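Local coordinates for protein beta-galactosidase (Trichoderma reesei, PDB 3OG2) that probably hydrolyses terminal non-reducing beta-D-galactose residues in beta-D-galactosides, as a glycoside hydrolase of family 35, at residues 299-312 with 357-369. Residues are numbered along the deposited sequence; the frame is centred on the assembly and turned at random. Where two conformers were deposited one is given.
Sequences VNHEFERVFYKNNM and EKYSELKLQGQFL. With MAN (alpha-D-mannopyranose), chain B; NAG (2-acetamido-2-deoxy-beta-D-glucopyranose), chain C; MAN (alpha-D-mannopyranose), chain D; BMA (beta-D-mannopyranose), chain E.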
loop_
_atom_site.group_PDB
_atom_site.type_symbol
_atom_site.label_atom_id
_atom_site.label_comp_id
_atom_site.label_asym_id
_atom_site.label_seq_id
_atom_site.Cartn_x
_atom_site.Cartn_y
_atom_site.Cartn_z
ATOM N N VAL A 299 -8.234 -10.430 -5.010
ATOM C CA VAL A 299 -8.871 -9.210 -4.502
ATOM C C VAL A 299 -9.131 -8.285 -5.693
ATOM O O VAL A 299 -8.511 -7.229 -5.832
ATOM C CB VAL A 299 -8.019 -8.555 -3.413
ATOM C CG1 VAL A 299 -8.766 -7.383 -2.804
ATOM C CG2 VAL A 299 -7.617 -9.592 -2.336
ATOM N N ASN A 300 -10.058 -8.727 -6.541
ATOM C CA ASN A 300 -10.226 -8.060 -7.850
ATOM C C ASN A 300 -11.439 -7.153 -7.878
ATOM O O ASN A 300 -12.016 -6.802 -6.827
ATOM C CB ASN A 300 -10.248 -9.164 -8.915
ATOM C CG ASN A 300 -11.543 -9.981 -8.885
ATOM O OD1 ASN A 300 -12.333 -9.862 -7.964
ATOM N ND2 ASN A 300 -11.745 -10.783 -9.906
ATOM N N HIS A 301 -11.861 -6.731 -9.070
ATOM C CA HIS A 301 -13.010 -5.813 -9.152
ATOM C C HIS A 301 -14.301 -6.439 -8.643
ATOM O O HIS A 301 -15.212 -5.743 -8.180
ATOM C CB HIS A 301 -13.146 -5.315 -10.613
ATOM C CG HIS A 301 -13.545 -6.368 -11.569
ATOM N ND1 HIS A 301 -12.694 -7.297 -12.123
ATOM C CD2 HIS A 301 -14.790 -6.607 -12.079
ATOM C CE1 HIS A 301 -13.424 -8.097 -12.948
ATOM N NE2 HIS A 301 -14.682 -7.696 -12.928
ATOM N N GLU A 302 -14.410 -7.773 -8.780
ATOM C CA GLU A 302 -15.595 -8.488 -8.312
ATOM C C GLU A 302 -15.657 -8.461 -6.787
ATOM O O GLU A 302 -16.704 -8.231 -6.188
ATOM C CB GLU A 302 -15.609 -9.933 -8.824
ATOM C CG GLU A 302 -15.749 -9.957 -10.340
ATOM C CD GLU A 302 -15.628 -11.330 -10.947
ATOM O OE1 GLU A 302 -14.855 -12.143 -10.386
ATOM O OE2 GLU A 302 -16.229 -11.555 -12.012
ATOM N N PHE A 303 -14.497 -8.752 -6.189
ATOM C CA PHE A 303 -14.425 -8.617 -4.735
ATOM C C PHE A 303 -14.880 -7.225 -4.326
ATOM O O PHE A 303 -15.621 -7.030 -3.365
ATOM C CB PHE A 303 -12.980 -8.934 -4.289
ATOM C CG PHE A 303 -12.647 -8.283 -2.961
ATOM C CD1 PHE A 303 -12.957 -8.923 -1.777
ATOM C CD2 PHE A 303 -12.008 -7.047 -2.865
ATOM C CE1 PHE A 303 -12.681 -8.340 -0.547
ATOM C CE2 PHE A 303 -11.738 -6.426 -1.665
ATOM C CZ PHE A 303 -12.068 -7.085 -0.488
ATOM N N GLU A 304 -14.383 -6.183 -5.005
ATOM C CA GLU A 304 -14.742 -4.808 -4.575
ATOM C C GLU A 304 -16.226 -4.576 -4.664
ATOM O O GLU A 304 -16.869 -4.036 -3.750
ATOM C CB GLU A 304 -14.033 -3.724 -5.421
ATOM C CG GLU A 304 -12.503 -3.792 -5.196
ATOM C CD GLU A 304 -11.839 -2.716 -6.029
ATOM O OE1 GLU A 304 -12.388 -2.412 -7.164
ATOM O OE2 GLU A 304 -10.774 -2.241 -5.656
ATOM N N ARG A 305 -16.838 -4.965 -5.807
ATOM C CA ARG A 305 -18.276 -4.572 -5.882
ATOM C C ARG A 305 -19.097 -5.402 -4.898
ATOM O O ARG A 305 -20.027 -4.815 -4.313
ATOM C CB ARG A 305 -18.749 -4.607 -7.296
ATOM C CG ARG A 305 -18.691 -5.988 -7.887
ATOM C CD ARG A 305 -18.592 -5.831 -9.443
ATOM N NE ARG A 305 -18.802 -7.159 -9.994
ATOM C CZ ARG A 305 -18.749 -7.479 -11.297
ATOM N NH1 ARG A 305 -18.436 -6.596 -12.263
ATOM N NH2 ARG A 305 -19.017 -8.746 -11.628
ATOM N N VAL A 306 -18.791 -6.682 -4.656
ATOM C CA VAL A 306 -19.613 -7.412 -3.661
ATOM C C VAL A 306 -19.272 -7.002 -2.246
ATOM O O VAL A 306 -20.159 -6.677 -1.431
ATOM C CB VAL A 306 -19.442 -8.939 -3.828
ATOM C CG1 VAL A 306 -20.233 -9.693 -2.755
ATOM C CG2 VAL A 306 -19.858 -9.418 -5.225
ATOM N N PHE A 307 -17.964 -7.037 -1.890
ATOM C CA PHE A 307 -17.645 -6.781 -0.488
ATOM C C PHE A 307 -17.729 -5.310 -0.087
ATOM O O PHE A 307 -18.101 -4.999 1.054
ATOM C CB PHE A 307 -16.219 -7.281 -0.160
ATOM C CG PHE A 307 -16.136 -8.789 0.012
ATOM C CD1 PHE A 307 -16.083 -9.630 -1.078
ATOM C CD2 PHE A 307 -16.079 -9.297 1.343
ATOM C CE1 PHE A 307 -15.954 -10.984 -0.902
ATOM C CE2 PHE A 307 -15.980 -10.689 1.512
ATOM C CZ PHE A 307 -15.913 -11.512 0.405
ATOM N N TYR A 308 -17.380 -4.380 -0.969
ATOM C CA TYR A 308 -17.418 -2.961 -0.554
ATOM C C TYR A 308 -18.855 -2.491 -0.468
ATOM O O TYR A 308 -19.234 -1.766 0.458
ATOM C CB TYR A 308 -16.596 -2.052 -1.439
ATOM C CG TYR A 308 -15.089 -2.332 -1.415
ATOM C CD1 TYR A 308 -14.530 -3.348 -0.656
ATOM C CD2 TYR A 308 -14.250 -1.529 -2.177
ATOM C CE1 TYR A 308 -13.161 -3.563 -0.656
ATOM C CE2 TYR A 308 -12.877 -1.747 -2.191
ATOM C CZ TYR A 308 -12.349 -2.760 -1.424
ATOM O OH TYR A 308 -10.989 -2.971 -1.443
ATOM N N LYS A 309 -19.712 -2.908 -1.412
ATOM C CA LYS A 309 -21.138 -2.539 -1.280
ATOM C C LYS A 309 -21.757 -3.243 -0.078
ATOM O O LYS A 309 -22.704 -2.693 0.492
ATOM C CB LYS A 309 -21.880 -2.885 -2.577
ATOM C CG LYS A 309 -21.412 -1.978 -3.736
ATOM C CD LYS A 309 -22.062 -2.347 -5.063
ATOM C CE LYS A 309 -21.378 -1.554 -6.199
ATOM N NZ LYS A 309 -22.027 -1.740 -7.498
ATOM N N ASN A 310 -21.228 -4.413 0.342
ATOM C CA ASN A 310 -21.740 -5.006 1.575
ATOM C C ASN A 310 -21.413 -4.158 2.790
ATOM O O ASN A 310 -22.131 -4.226 3.807
ATOM C CB ASN A 310 -21.120 -6.400 1.712
ATOM C CG ASN A 310 -21.665 -7.151 2.889
ATOM O OD1 ASN A 310 -22.892 -7.423 2.929
ATOM N ND2 ASN A 310 -20.789 -7.489 3.838
ATOM N N ASN A 311 -20.346 -3.360 2.775
ATOM C CA ASN A 311 -20.058 -2.452 3.860
ATOM C C ASN A 311 -20.972 -1.219 3.781
ATOM O O ASN A 311 -21.366 -0.688 4.824
ATOM C CB ASN A 311 -18.572 -2.013 3.811
ATOM C CG ASN A 311 -17.666 -3.202 4.105
ATOM O OD1 ASN A 311 -18.041 -4.143 4.806
ATOM N ND2 ASN A 311 -16.445 -3.166 3.546
ATOM N N MET A 312 -21.285 -0.780 2.549
ATOM C CA MET A 312 -22.292 0.270 2.413
ATOM C C MET A 312 -23.648 -0.248 2.900
ATOM O O MET A 312 -24.435 0.525 3.453
ATOM C CB MET A 312 -22.400 0.710 0.942
ATOM C CG MET A 312 -21.009 1.252 0.474
ATOM S SD MET A 312 -21.068 1.529 -1.311
ATOM C CE MET A 312 -19.288 1.429 -1.703
ATOM N N GLU A 357 -8.431 -3.531 -13.429
ATOM C CA GLU A 357 -9.876 -3.235 -13.481
ATOM C C GLU A 357 -10.413 -2.777 -12.136
ATOM O O GLU A 357 -11.320 -1.942 -12.052
ATOM C CB GLU A 357 -10.612 -4.456 -13.986
ATOM C CG GLU A 357 -12.091 -4.133 -14.279
ATOM C CD GLU A 357 -12.776 -5.090 -15.261
ATOM O OE1 GLU A 357 -12.086 -5.811 -16.055
ATOM O OE2 GLU A 357 -14.012 -5.119 -15.271
ATOM N N LYS A 358 -9.828 -3.335 -11.055
ATOM C CA LYS A 358 -10.312 -2.964 -9.722
ATOM C C LYS A 358 -10.153 -1.475 -9.470
ATOM O O LYS A 358 -10.917 -0.894 -8.703
ATOM C CB LYS A 358 -9.614 -3.765 -8.581
ATOM C CG LYS A 358 -8.097 -3.628 -8.629
ATOM C CD LYS A 358 -7.410 -4.465 -7.578
ATOM C CE LYS A 358 -7.782 -4.049 -6.146
ATOM N NZ LYS A 358 -7.139 -4.974 -5.147
ATOM N N TYR A 359 -9.208 -0.785 -10.077
ATOM C CA TYR A 359 -9.111 0.687 -9.927
ATOM C C TYR A 359 -10.385 1.329 -10.450
ATOM O O TYR A 359 -10.995 2.202 -9.810
ATOM C CB TYR A 359 -7.834 1.208 -10.647
ATOM C CG TYR A 359 -7.749 2.721 -10.547
ATOM C CD1 TYR A 359 -8.358 3.557 -11.503
ATOM C CD2 TYR A 359 -7.047 3.320 -9.474
ATOM C CE1 TYR A 359 -8.309 4.933 -11.423
ATOM C CE2 TYR A 359 -6.993 4.698 -9.384
ATOM C CZ TYR A 359 -7.616 5.495 -10.362
ATOM O OH TYR A 359 -7.588 6.866 -10.322
ATOM N N SER A 360 -10.740 0.972 -11.711
ATOM C CA SER A 360 -11.878 1.670 -12.330
ATOM C C SER A 360 -13.169 1.346 -11.610
ATOM O O SER A 360 -14.033 2.229 -11.482
ATOM C CB SER A 360 -11.963 1.275 -13.804
ATOM O OG SER A 360 -10.729 1.605 -14.470
ATOM N N GLU A 361 -13.303 0.095 -11.117
ATOM C CA GLU A 361 -14.522 -0.233 -10.342
ATOM C C GLU A 361 -14.564 0.563 -9.041
ATOM O O GLU A 361 -15.625 1.032 -8.635
ATOM C CB GLU A 361 -14.524 -1.718 -10.057
ATOM C CG GLU A 361 -15.551 -2.088 -8.981
ATOM C CD GLU A 361 -17.000 -1.763 -9.271
ATOM O OE1 GLU A 361 -17.389 -1.943 -10.465
ATOM O OE2 GLU A 361 -17.810 -1.367 -8.357
ATOM N N LEU A 362 -13.400 0.743 -8.387
ATOM C CA LEU A 362 -13.389 1.512 -7.131
ATOM C C LEU A 362 -13.772 2.954 -7.387
ATOM O O LEU A 362 -14.478 3.553 -6.551
ATOM C CB LEU A 362 -12.010 1.372 -6.509
ATOM C CG LEU A 362 -11.811 1.962 -5.134
ATOM C CD1 LEU A 362 -12.864 1.488 -4.132
ATOM C CD2 LEU A 362 -10.412 1.556 -4.641
ATOM N N LYS A 363 -13.352 3.514 -8.536
ATOM C CA LYS A 363 -13.758 4.886 -8.877
ATOM C C LYS A 363 -15.264 4.992 -9.017
ATOM O O LYS A 363 -15.852 5.994 -8.639
ATOM C CB LYS A 363 -13.096 5.242 -10.225
ATOM C CG LYS A 363 -13.490 6.619 -10.730
ATOM C CD LYS A 363 -12.676 7.071 -11.978
ATOM C CE LYS A 363 -12.879 6.035 -13.109
ATOM N NZ LYS A 363 -12.214 6.528 -14.357
ATOM N N LEU A 364 -15.955 3.970 -9.573
ATOM C CA LEU A 364 -17.411 4.094 -9.681
ATOM C C LEU A 364 -18.033 4.255 -8.295
ATOM O O LEU A 364 -18.991 5.020 -8.100
ATOM C CB LEU A 364 -17.996 2.852 -10.335
ATOM C CG LEU A 364 -17.437 2.454 -11.688
ATOM C CD1 LEU A 364 -18.206 1.241 -12.227
ATOM C CD2 LEU A 364 -17.520 3.607 -12.673
ATOM N N GLN A 365 -17.454 3.530 -7.331
ATOM C CA GLN A 365 -18.010 3.585 -5.965
ATOM C C GLN A 365 -17.685 4.880 -5.257
ATOM O O GLN A 365 -18.558 5.457 -4.593
ATOM C CB GLN A 365 -17.439 2.407 -5.158
ATOM C CG GLN A 365 -17.852 1.030 -5.740
ATOM C CD GLN A 365 -17.257 -0.094 -4.917
ATOM O OE1 GLN A 365 -16.880 0.057 -3.742
ATOM N NE2 GLN A 365 -17.137 -1.264 -5.489
ATOM N N GLY A 366 -16.444 5.376 -5.411
ATOM C CA GLY A 366 -16.118 6.648 -4.767
ATOM C C GLY A 366 -16.914 7.815 -5.334
ATOM O O GLY A 366 -17.390 8.706 -4.601
ATOM N N GLN A 367 -17.076 7.815 -6.670
ATOM C CA GLN A 367 -17.818 8.914 -7.279
ATOM C C GLN A 367 -19.293 8.875 -6.908
ATOM O O GLN A 367 -19.896 9.932 -6.717
ATOM C CB GLN A 367 -17.616 8.872 -8.796
ATOM C CG GLN A 367 -16.150 9.154 -9.171
ATOM C CD GLN A 367 -15.716 10.530 -8.776
ATOM O OE1 GLN A 367 -16.373 11.499 -8.517
ATOM N NE2 GLN A 367 -14.364 10.631 -8.707
ATOM N N PHE A 368 -19.871 7.688 -6.746
ATOM C CA PHE A 368 -21.249 7.563 -6.302
ATOM C C PHE A 368 -21.425 8.129 -4.890
ATOM O O PHE A 368 -22.346 8.943 -4.632
ATOM C CB PHE A 368 -21.645 6.073 -6.343
ATOM C CG PHE A 368 -22.938 5.812 -5.574
ATOM C CD1 PHE A 368 -24.139 6.385 -5.961
ATOM C CD2 PHE A 368 -22.902 5.001 -4.459
ATOM C CE1 PHE A 368 -25.323 6.206 -5.231
ATOM C CE2 PHE A 368 -24.075 4.789 -3.767
ATOM C CZ PHE A 368 -25.273 5.354 -4.160
ATOM N N LEU A 369 -20.553 7.699 -3.960
ATOM C CA LEU A 369 -20.818 8.091 -2.559
ATOM C C LEU A 369 -20.683 9.603 -2.391
ATOM O O LEU A 369 -21.459 10.188 -1.617
ATOM C CB LEU A 369 -19.893 7.359 -1.598
ATOM C CG LEU A 369 -20.280 5.874 -1.350
ATOM C CD1 LEU A 369 -19.248 5.198 -0.507
ATOM C CD2 LEU A 369 -21.664 5.804 -0.656
HETATM C C1 MAN B . -17.362 -9.329 -17.811
HETATM C C2 MAN B . -18.565 -9.065 -16.926
HETATM C C3 MAN B . -18.166 -8.735 -15.486
HETATM C C4 MAN B . -17.262 -9.851 -14.981
HETATM C C5 MAN B . -16.025 -9.973 -15.886
HETATM C C6 MAN B . -15.186 -11.204 -15.465
HETATM O O2 MAN B . -19.311 -10.271 -16.948
HETATM O O3 MAN B . -19.310 -8.621 -14.669
HETATM O O4 MAN B . -16.826 -9.503 -13.689
HETATM O O5 MAN B . -16.487 -10.239 -17.208
HETATM O O6 MAN B . -13.966 -11.205 -16.188
HETATM C C1 NAG C . -7.647 -2.149 -18.501
HETATM C C2 NAG C . -9.142 -2.437 -18.542
HETATM C C3 NAG C . -9.496 -3.616 -17.660
HETATM C C4 NAG C . -8.635 -4.829 -18.055
HETATM C C5 NAG C . -7.148 -4.422 -17.990
HETATM C C6 NAG C . -6.212 -5.512 -18.486
HETATM C C7 NAG C . -10.391 -0.340 -18.858
HETATM C C8 NAG C . -10.842 0.940 -18.214
HETATM N N2 NAG C . -9.851 -1.241 -18.044
HETATM O O3 NAG C . -10.857 -3.909 -17.742
HETATM O O4 NAG C . -8.872 -5.851 -17.082
HETATM O O5 NAG C . -6.968 -3.323 -18.902
HETATM O O6 NAG C . -6.596 -5.979 -19.768
HETATM O O7 NAG C . -10.390 -0.476 -20.089
HETATM C C1 MAN D . -13.330 -6.876 -18.979
HETATM C C2 MAN D . -14.466 -7.101 -17.992
HETATM C C3 MAN D . -15.555 -7.934 -18.711
HETATM C C4 MAN D . -16.020 -7.180 -19.983
HETATM C C5 MAN D . -14.794 -6.980 -20.904
HETATM C C6 MAN D . -15.194 -6.128 -22.114
HETATM O O2 MAN D . -14.984 -5.837 -17.608
HETATM O O3 MAN D . -16.685 -8.007 -17.794
HETATM O O4 MAN D . -16.967 -7.986 -20.651
HETATM O O5 MAN D . -13.809 -6.247 -20.167
HETATM O O6 MAN D . -14.097 -6.080 -23.040
HETATM C C1 BMA E . -9.023 -7.081 -17.584
HETATM C C2 BMA E . -9.164 -8.099 -16.444
HETATM C C3 BMA E . -9.413 -9.485 -17.048
HETATM C C4 BMA E . -10.639 -9.465 -17.972
HETATM C C5 BMA E . -10.433 -8.355 -19.035
HETATM C C6 BMA E . -11.577 -8.222 -20.010
HETATM O O2 BMA E . -10.215 -7.719 -15.537
HETATM O O3 BMA E . -9.672 -10.379 -15.973
HETATM O O4 BMA E . -10.686 -10.743 -18.634
HETATM O O5 BMA E . -10.242 -7.073 -18.370
HETATM O O6 BMA E . -12.836 -8.183 -19.281
HETATM O O HOH W 1 -9.278 -6.194 -10.923
HETATM O O HOH W 2 -16.821 -4.138 -11.846
HETATM O O HOH W 3 -20.163 -0.407 -8.968
#
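The carboxylate of Glu357 lies flat over one face of the His301 imidazole, their planes 14° apart, with OE2 above the ring centre and CG adding a CH-pi contact. His301 NE2 donates to O4 of a chain B mannose at 2.9 Å, and that hydroxyl in turn donates to Glu302 OE2. Glu357 faces the same glycan: its OE1 accepts from the beta-mannose O2, its OE2 from O2 of the chain D mannose and from Tyr556. Were His301 an alanine, the mannose O4 would probably lose this donor and the Glu357 carboxylate the ring it stacks on.

Deeper in, Lys358 NZ bonds Val299 O at 2.7 Å in the carbonyl plane, and also reaches Gly281 O and Gly345 O, so three carbonyls hold the buried ammonium. Glu304, its chain extended beyond CG (chi2 -180°), puts OE1 2.6 Å from Lys358 O. Gln365 NE2 donates to Glu361 OE2 at 2.9 Å, meeting that oxygen's anti lone pair, and weakly to Glu304 O; its OE1, buried without a polar partner, sits at the edge of the Tyr308 ring, 3.1 Å from Tyr308 CB. Water links Glu361 OE1 to Arg305 NH1, while Arg305 NE donates to Arg448 O; another water joins Glu361 OE2 to Lys309 NZ, which is salt-bridged to Glu470.

Glu304, Glu361 and Gln365 each fill a hole in the facing helix, giving knobs-into-holes packing of two near-parallel helices (26° between their directions, closest approach of the segment axes 8.8 Å) in the TIM-barrel domain, with an N-linked glycan laid across their N-terminal ends.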